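Local atomic coordinates of RIM-binding protein, isoform F (Drosophila melanogaster, PDB entry 6Q9M), a protein that probably couples synaptic vesicle recruitment to release sites at the presynaptic active zone, where its central fibronectin type III array may act as a scaffold. Residues D210-E218 with I226-N234; P241-V247 with V280-D288. All coordinates share one frame; numbering follows the deposited sequence.

Interaction 1. Residues D210-E218 with I226-N234; sequences DPPQEIQLE and ILVTWQPVN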
loop_
_atom_site.group_PDB
_atom_site.type_symbol
_atom_site.label_atom_id
_atom_site.label_comp_id
_atom_site.label_asym_id
_atom_site.label_seq_id
_atom_site.Cartn_x
_atom_site.Cartn_y
_atom_site.Cartn_z
ATOM N N ASP A 210 17.102 -4.703 15.462
ATOM C CA ASP A 210 16.531 -5.445 14.360
ATOM C C ASP A 210 17.506 -5.510 13.193
ATOM O O ASP A 210 18.215 -4.537 12.902
ATOM C CB ASP A 210 15.223 -4.795 13.897
ATOM C CG ASP A 210 14.034 -5.264 14.709
ATOM O OD1 ASP A 210 13.776 -6.492 14.758
ATOM O OD2 ASP A 210 13.378 -4.402 15.329
ATOM N N PRO A 211 17.581 -6.650 12.522
ATOM C CA PRO A 211 18.537 -6.790 11.430
ATOM C C PRO A 211 18.119 -5.943 10.243
ATOM O O PRO A 211 16.927 -5.616 10.089
ATOM C CB PRO A 211 18.488 -8.289 11.099
ATOM C CG PRO A 211 17.153 -8.773 11.672
ATOM C CD PRO A 211 16.854 -7.898 12.839
ATOM N N PRO A 212 19.061 -5.531 9.393
ATOM C CA PRO A 212 18.695 -4.780 8.191
ATOM C C PRO A 212 17.944 -5.647 7.196
ATOM O O PRO A 212 18.071 -6.871 7.170
ATOM C CB PRO A 212 20.047 -4.338 7.616
ATOM C CG PRO A 212 21.023 -5.312 8.145
ATOM C CD PRO A 212 20.521 -5.682 9.520
ATOM N N GLN A 213 17.171 -4.986 6.351
ATOM C CA GLN A 213 16.427 -5.644 5.291
ATOM C C GLN A 213 17.018 -5.282 3.934
ATOM O O GLN A 213 17.962 -4.492 3.829
ATOM C CB GLN A 213 14.951 -5.261 5.362
ATOM C CG GLN A 213 14.332 -5.460 6.728
ATOM C CD GLN A 213 12.822 -5.469 6.672
ATOM O OE1 GLN A 213 12.160 -4.728 7.397
ATOM N NE2 GLN A 213 12.268 -6.304 5.800
ATOM N N GLU A 214 16.425 -5.864 2.890
ATOM C CA GLU A 214 16.796 -5.600 1.501
ATOM C C GLU A 214 18.292 -5.811 1.285
ATOM O O GLU A 214 18.984 -5.005 0.663
ATOM C CB GLU A 214 16.365 -4.194 1.084
ATOM C CG GLU A 214 14.858 -4.024 0.981
ATOM C CD GLU A 214 14.440 -2.585 0.725
ATOM O OE1 GLU A 214 15.324 -1.741 0.462
ATOM O OE2 GLU A 214 13.223 -2.299 0.781
ATOM N N ILE A 215 18.782 -6.939 1.789
ATOM C CA ILE A 215 20.171 -7.312 1.583
ATOM C C ILE A 215 20.354 -7.765 0.146
ATOM O O ILE A 215 19.600 -8.608 -0.356
ATOM C CB ILE A 215 20.575 -8.424 2.558
ATOM C CG1 ILE A 215 20.272 -8.008 3.999
ATOM C CG2 ILE A 215 22.022 -8.809 2.328
ATOM C CD1 ILE A 215 18.980 -8.592 4.525
ATOM N N GLN A 216 21.358 -7.210 -0.526
ATOM C CA GLN A 216 21.729 -7.685 -1.849
ATOM C C GLN A 216 23.241 -7.748 -1.949
ATOM O O GLN A 216 23.972 -7.211 -1.112
ATOM C CB GLN A 216 21.174 -6.790 -2.966
ATOM C CG GLN A 216 19.909 -6.054 -2.606
ATOM C CD GLN A 216 19.470 -5.102 -3.690
ATOM O OE1 GLN A 216 20.212 -4.828 -4.637
ATOM N NE2 GLN A 216 18.253 -4.587 -3.560
ATOM N N LEU A 217 23.707 -8.372 -3.022
ATOM C CA LEU A 217 25.131 -8.587 -3.188
ATOM C C LEU A 217 25.463 -8.593 -4.668
ATOM O O LEU A 217 24.674 -9.076 -5.482
ATOM C CB LEU A 217 25.542 -9.909 -2.537
ATOM C CG LEU A 217 27.035 -10.160 -2.396
ATOM C CD1 LEU A 217 27.295 -10.813 -1.056
ATOM C CD2 LEU A 217 27.548 -11.016 -3.547
ATOM N N GLU A 218 26.622 -8.031 -5.007
ATOM C CA GLU A 218 27.141 -8.072 -6.370
ATOM C C GLU A 218 28.651 -7.862 -6.330
ATOM O O GLU A 218 29.216 -7.450 -5.315
ATOM C CB GLU A 218 26.454 -7.031 -7.256
ATOM C CG GLU A 218 26.640 -5.595 -6.795
ATOM C CD GLU A 218 25.990 -4.601 -7.737
ATOM O OE1 GLU A 218 26.657 -4.160 -8.696
ATOM O OE2 GLU A 218 24.806 -4.269 -7.520
ATOM N N ILE A 226 33.544 -7.763 -3.642
ATOM C CA ILE A 226 32.095 -7.816 -3.771
ATOM C C ILE A 226 31.501 -6.668 -2.975
ATOM O O ILE A 226 32.069 -6.226 -1.969
ATOM C CB ILE A 226 31.506 -9.174 -3.337
ATOM C CG1 ILE A 226 32.215 -9.722 -2.103
ATOM C CG2 ILE A 226 31.594 -10.182 -4.491
ATOM C CD1 ILE A 226 31.789 -9.071 -0.810
ATOM N N LEU A 227 30.361 -6.171 -3.440
ATOM C CA LEU A 227 29.653 -5.091 -2.768
ATOM C C LEU A 227 28.326 -5.597 -2.216
ATOM O O LEU A 227 27.392 -5.875 -2.977
ATOM C CB LEU A 227 29.442 -3.914 -3.713
ATOM C CG LEU A 227 28.938 -2.686 -2.957
ATOM C CD1 LEU A 227 30.103 -1.854 -2.476
ATOM C CD2 LEU A 227 28.011 -1.870 -3.843
ATOM N N VAL A 228 28.243 -5.704 -0.896
ATOM C CA VAL A 228 27.009 -6.056 -0.207
ATOM C C VAL A 228 26.352 -4.763 0.248
ATOM O O VAL A 228 27.029 -3.843 0.732
ATOM C CB VAL A 228 27.273 -7.006 0.978
ATOM C CG1 VAL A 228 28.435 -6.503 1.819
ATOM C CG2 VAL A 228 26.021 -7.175 1.832
ATOM N N THR A 229 25.036 -4.674 0.050
ATOM C CA THR A 229 24.250 -3.505 0.406
ATOM C C THR A 229 23.051 -3.945 1.228
ATOM O O THR A 229 22.661 -5.117 1.212
ATOM C CB THR A 229 23.758 -2.757 -0.832
ATOM O OG1 THR A 229 22.772 -3.556 -1.501
ATOM C CG2 THR A 229 24.915 -2.482 -1.783
ATOM N N TRP A 230 22.475 -2.990 1.957
ATOM C CA TRP A 230 21.320 -3.255 2.805
ATOM C C TRP A 230 20.641 -1.935 3.134
ATOM O O TRP A 230 21.232 -0.860 2.994
ATOM C CB TRP A 230 21.711 -3.982 4.090
ATOM C CG TRP A 230 22.662 -3.194 4.914
ATOM C CD1 TRP A 230 22.360 -2.275 5.889
ATOM C CD2 TRP A 230 24.083 -3.235 4.833
ATOM N NE1 TRP A 230 23.520 -1.748 6.417
ATOM C CE2 TRP A 230 24.589 -2.319 5.777
ATOM C CE3 TRP A 230 24.984 -3.963 4.052
ATOM C CZ2 TRP A 230 25.945 -2.119 5.949
ATOM C CZ3 TRP A 230 26.323 -3.767 4.231
ATOM C CH2 TRP A 230 26.791 -2.859 5.168
ATOM N N GLN A 231 19.387 -2.033 3.564
ATOM C CA GLN A 231 18.629 -0.857 3.971
ATOM C C GLN A 231 18.942 -0.492 5.417
ATOM O O GLN A 231 18.792 -1.340 6.304
ATOM C CB GLN A 231 17.131 -1.092 3.812
ATOM C CG GLN A 231 16.266 0.087 4.274
ATOM C CD GLN A 231 15.009 -0.343 5.019
ATOM O OE1 GLN A 231 14.358 -1.329 4.663
ATOM N NE2 GLN A 231 14.661 0.401 6.064
ATOM N N PRO A 232 19.399 0.728 5.693
ATOM C CA PRO A 232 19.628 1.138 7.085
ATOM C C PRO A 232 18.341 1.011 7.889
ATOM O O PRO A 232 17.237 1.090 7.350
ATOM C CB PRO A 232 20.082 2.599 6.961
ATOM C CG PRO A 232 20.550 2.741 5.537
ATOM C CD PRO A 232 19.694 1.806 4.736
ATOM N N VAL A 233 18.492 0.832 9.201
ATOM C CA VAL A 233 17.352 0.462 10.039
ATOM C C VAL A 233 16.356 1.614 10.163
ATOM O O VAL A 233 15.139 1.410 10.057
ATOM C CB VAL A 233 17.849 0.011 11.420
ATOM C CG1 VAL A 233 18.670 -1.246 11.289
ATOM C CG2 VAL A 233 18.689 1.120 12.030
ATOM N N ASN A 234 16.854 2.831 10.386
ATOM C CA ASN A 234 16.011 4.008 10.553
ATOM C C ASN A 234 15.013 3.816 11.698
ATOM O O ASN A 234 15.404 3.638 12.854
ATOM C CB ASN A 234 15.274 4.330 9.247
ATOM C CG ASN A 234 14.277 5.456 9.407
ATOM O OD1 ASN A 234 14.447 6.331 10.250
ATOM N ND2 ASN A 234 13.226 5.439 8.595
#

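Interaction 2. Residues P241-V247 with V280-D288; sequences PVTGYAV and VTIRTKSRD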
loop_
_atom_site.group_PDB
_atom_site.type_symbol
_atom_site.label_atom_id
_atom_site.label_comp_id
_atom_site.label_asym_id
_atom_site.label_seq_id
_atom_site.Cartn_x
_atom_site.Cartn_y
_atom_site.Cartn_z
ATOM N N PRO A 241 18.696 3.543 19.042
ATOM C CA PRO A 241 20.096 3.850 19.382
ATOM C C PRO A 241 21.061 2.970 18.587
ATOM O O PRO A 241 21.940 2.313 19.142
ATOM C CB PRO A 241 20.174 3.563 20.891
ATOM C CG PRO A 241 18.907 2.809 21.230
ATOM C CD PRO A 241 17.888 3.188 20.221
ATOM N N VAL A 242 20.902 3.014 17.269
ATOM C CA VAL A 242 21.690 2.199 16.354
ATOM C C VAL A 242 23.109 2.729 16.222
ATOM O O VAL A 242 23.328 3.904 15.915
ATOM C CB VAL A 242 20.986 2.122 14.998
ATOM C CG1 VAL A 242 21.893 1.572 13.933
ATOM C CG2 VAL A 242 19.724 1.279 15.160
ATOM N N THR A 243 24.090 1.859 16.484
ATOM C CA THR A 243 25.506 2.203 16.326
ATOM C C THR A 243 25.942 2.166 14.860
ATOM O O THR A 243 26.472 3.146 14.311
ATOM C CB THR A 243 26.367 1.191 17.084
ATOM O OG1 THR A 243 25.955 -0.109 16.674
ATOM C CG2 THR A 243 26.254 1.307 18.552
ATOM N N GLY A 244 25.726 1.016 14.214
ATOM C CA GLY A 244 26.367 0.692 12.952
ATOM C C GLY A 244 25.973 -0.703 12.502
ATOM O O GLY A 244 24.871 -1.153 12.822
ATOM N N TYR A 245 26.849 -1.409 11.783
ATOM C CA TYR A 245 26.514 -2.728 11.256
ATOM C C TYR A 245 27.737 -3.634 11.264
ATOM O O TYR A 245 28.865 -3.189 11.475
ATOM C CB TYR A 245 25.927 -2.640 9.834
ATOM C CG TYR A 245 24.684 -1.797 9.811
ATOM C CD1 TYR A 245 23.454 -2.332 10.171
ATOM C CD2 TYR A 245 24.748 -0.451 9.497
ATOM C CE1 TYR A 245 22.313 -1.557 10.184
ATOM C CE2 TYR A 245 23.612 0.335 9.508
ATOM C CZ TYR A 245 22.396 -0.224 9.853
ATOM O OH TYR A 245 21.262 0.560 9.856
ATOM N N ALA A 246 27.486 -4.936 11.105
ATOM C CA ALA A 246 28.533 -5.948 11.030
ATOM C C ALA A 246 28.121 -7.027 10.038
ATOM O O ALA A 246 26.969 -7.473 10.037
ATOM C CB ALA A 246 28.820 -6.572 12.402
ATOM N N VAL A 247 29.056 -7.440 9.187
ATOM C CA VAL A 247 28.733 -8.422 8.153
ATOM C C VAL A 247 29.275 -9.826 8.478
ATOM O O VAL A 247 30.462 -10.019 8.741
ATOM C CB VAL A 247 29.224 -7.932 6.766
ATOM C CG1 VAL A 247 28.215 -6.972 6.182
ATOM C CG2 VAL A 247 30.571 -7.236 6.868
ATOM N N VAL A 280 26.329 -14.581 2.973
ATOM C CA VAL A 280 26.586 -14.231 4.368
ATOM C C VAL A 280 25.492 -13.246 4.815
ATOM O O VAL A 280 24.720 -12.739 4.000
ATOM C CB VAL A 280 28.033 -13.700 4.583
ATOM C CG1 VAL A 280 28.248 -12.970 5.940
ATOM C CG2 VAL A 280 29.025 -14.881 4.482
ATOM N N THR A 281 25.385 -13.048 6.130
ATOM C CA THR A 281 24.386 -12.214 6.792
ATOM C C THR A 281 25.006 -10.942 7.382
ATOM O O THR A 281 26.230 -10.820 7.512
ATOM C CB THR A 281 23.685 -13.022 7.900
ATOM O OG1 THR A 281 23.546 -14.387 7.495
ATOM C CG2 THR A 281 22.314 -12.485 8.142
ATOM N N ILE A 282 24.131 -9.973 7.706
ATOM C CA ILE A 282 24.488 -8.719 8.367
ATOM C C ILE A 282 23.763 -8.609 9.701
ATOM O O ILE A 282 22.625 -9.063 9.862
ATOM C CB ILE A 282 24.157 -7.481 7.507
ATOM C CG1 ILE A 282 24.728 -7.641 6.106
ATOM C CG2 ILE A 282 24.670 -6.198 8.160
ATOM C CD1 ILE A 282 23.670 -7.764 5.099
ATOM N N ARG A 283 24.434 -7.988 10.664
ATOM C CA ARG A 283 23.885 -7.756 11.987
ATOM C C ARG A 283 23.838 -6.266 12.284
ATOM O O ARG A 283 24.795 -5.543 11.985
ATOM C CB ARG A 283 24.739 -8.451 13.035
ATOM C CG ARG A 283 24.456 -9.910 13.161
ATOM C CD ARG A 283 25.783 -10.673 13.148
ATOM N NE ARG A 283 25.513 -12.096 13.046
ATOM C CZ ARG A 283 26.436 -13.037 13.071
ATOM N NH1 ARG A 283 27.710 -12.703 13.168
ATOM N NH2 ARG A 283 26.072 -14.298 12.953
ATOM N N THR A 284 22.719 -5.800 12.839
ATOM C CA THR A 284 22.671 -4.443 13.365
ATOM C C THR A 284 23.292 -4.403 14.753
ATOM O O THR A 284 22.901 -5.161 15.652
ATOM C CB THR A 284 21.243 -3.910 13.436
ATOM O OG1 THR A 284 20.605 -4.076 12.166
ATOM C CG2 THR A 284 21.271 -2.432 13.794
ATOM N N LYS A 285 24.207 -3.470 14.944
ATOM C CA LYS A 285 24.886 -3.256 16.210
ATOM C C LYS A 285 24.205 -2.069 16.887
ATOM O O LYS A 285 23.788 -1.120 16.222
ATOM C CB LYS A 285 26.383 -3.000 15.934
ATOM C CG LYS A 285 27.343 -2.652 17.095
ATOM C CD LYS A 285 26.962 -3.168 18.484
ATOM C CE LYS A 285 28.199 -3.372 19.350
ATOM N NZ LYS A 285 28.971 -2.108 19.569
ATOM N N SER A 286 24.072 -2.121 18.208
ATOM C CA SER A 286 23.522 -0.982 18.932
ATOM C C SER A 286 24.293 -0.807 20.234
ATOM O O SER A 286 25.346 -1.416 20.444
ATOM C CB SER A 286 22.010 -1.130 19.160
ATOM O OG SER A 286 21.717 -1.605 20.467
ATOM N N ARG A 287 23.727 0.014 21.123
ATOM C CA ARG A 287 24.514 0.673 22.160
ATOM C C ARG A 287 25.212 -0.320 23.080
ATOM O O ARG A 287 26.340 -0.061 23.520
ATOM C CB ARG A 287 23.619 1.622 22.967
ATOM C CG ARG A 287 22.416 0.982 23.697
ATOM C CD ARG A 287 21.212 0.752 22.783
ATOM N NE ARG A 287 19.958 0.498 23.498
ATOM C CZ ARG A 287 18.987 -0.297 23.044
ATOM N NH1 ARG A 287 17.877 -0.467 23.751
ATOM N NH2 ARG A 287 19.126 -0.927 21.879
ATOM N N ASP A 288 24.585 -1.465 23.369
ATOM C CA ASP A 288 25.255 -2.512 24.133
ATOM C C ASP A 288 25.112 -3.910 23.532
ATOM O O ASP A 288 25.513 -4.877 24.183
ATOM C CB ASP A 288 24.745 -2.545 25.578
ATOM C CG ASP A 288 24.807 -1.187 26.267
ATOM O OD1 ASP A 288 23.949 -0.323 25.989
ATOM O OD2 ASP A 288 25.708 -0.984 27.109
#

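Interaction 1. Residues D210-E218 with I226-N234
P212 meets W230 obliquely, with its CB 3.5 Å from CD1 of the indole. The same P212 CB lies 3.5 Å from the Q231 backbone O. The W230 ring gets there because CG sits between the backbone N and the carbonyl carbon (chi1 60°). The indole also makes an edge-to-face contact with the ring of Y245.

Q231 lies on the face that also carries Q213 and T229. Its CB is 3.5 Å from Q213 O and also comes close to E214 OE1. From there CG is anti to the backbone N (chi1 178°), and the chain bends at the next bond. The terminal OE1 ends 4.0 Å from Q213 CB and close to E214 CD. The amide and the E214 carboxylate cross with their planes 59° apart. NE2 turns back to P232 O in a weak hydrogen bond.

The two strands form an antiparallel hairpin at one edge of a three-stranded sheet. This is consistent with strands A and B of a fibronectin type III-like sandwich, with 264-268 next to 226-231. The chain turns a corner at E214. Before the corner, Q231 N gives a nearly straight 2.9 Å bond to Q213 O. After it, Q216 and T229 exchange two backbone bonds, and E218 and L227 do the same.

L217 and V228 share the opposite face, and I215 and I226 add apolar contacts beside them. I215 CG2 lies 4.3 Å from V228 CG2. L217 spreads its two methyls, with CD2 4.2 Å from I226 CG2 and CD1 4.3 Å from V228 CB. I215 CG1 touches W230 CB, and the I215 side chain also reaches I282.

Interaction 2. Residues P241-V247 with V280-D288
A246 O takes the R283 N-H at 2.7 Å, and the CA-H of I282 approaches the same oxygen. A246 N returns a bond to R283 O. The antiparallel pair, with 256-257 on the far side of 242-246, is consistent with strands C and F of a fibronectin type III-like sandwich. A classic beta bulge shifts the register by one. T243 and G244 both face K285: T243 N bonds K285 O at 3.0 Å, while K285 N bonds G244 O at 3.2 Å. T243 CG2 packs 3.3 Å from S286 C. Replacing T243 by an alanine removes both CG2 and OG1, which would probably leave the S286 backbone less covered beside the bulge.

The Y245 ring lies alongside T284, pointing the same way, with CG anti to the carbonyl carbon (chi1 -59°). T284 OG1 is at the ring edge, 3.6 Å from Y245 CE1, and bonds D210 O. Beyond A246, V247 CG1 lies 3.6 Å from I282 CG1. R283 leads away to a salt bridge with D293. At the other end R287 NH2 bonds S286 OG. P241 CG sits over one face of the R287 guanidinium, 3.4 Å from NE.

Overall arrangement
Both interactions belong to the C-terminal domain, and each pairs strands within one of its two sheets. Interaction 1 is mainly a surface contact at an edge hairpin, with two buried residues among those that touch. Interaction 2 is partly buried, with five, and pairs strands far apart in sequence. Both use antiparallel backbone bonds. Interaction 1 sets buried P212 and W230 against exposed glutamine and glutamate. Interaction 2 has buried Y245, T284 and I282, with arginine and lysine at its exposed rim. Their centres are 11 Å apart. Buried residues of both meet between the sheets, where P212 packs on T284. There V233 N bonds Y245 OH, which also bonds P260 O.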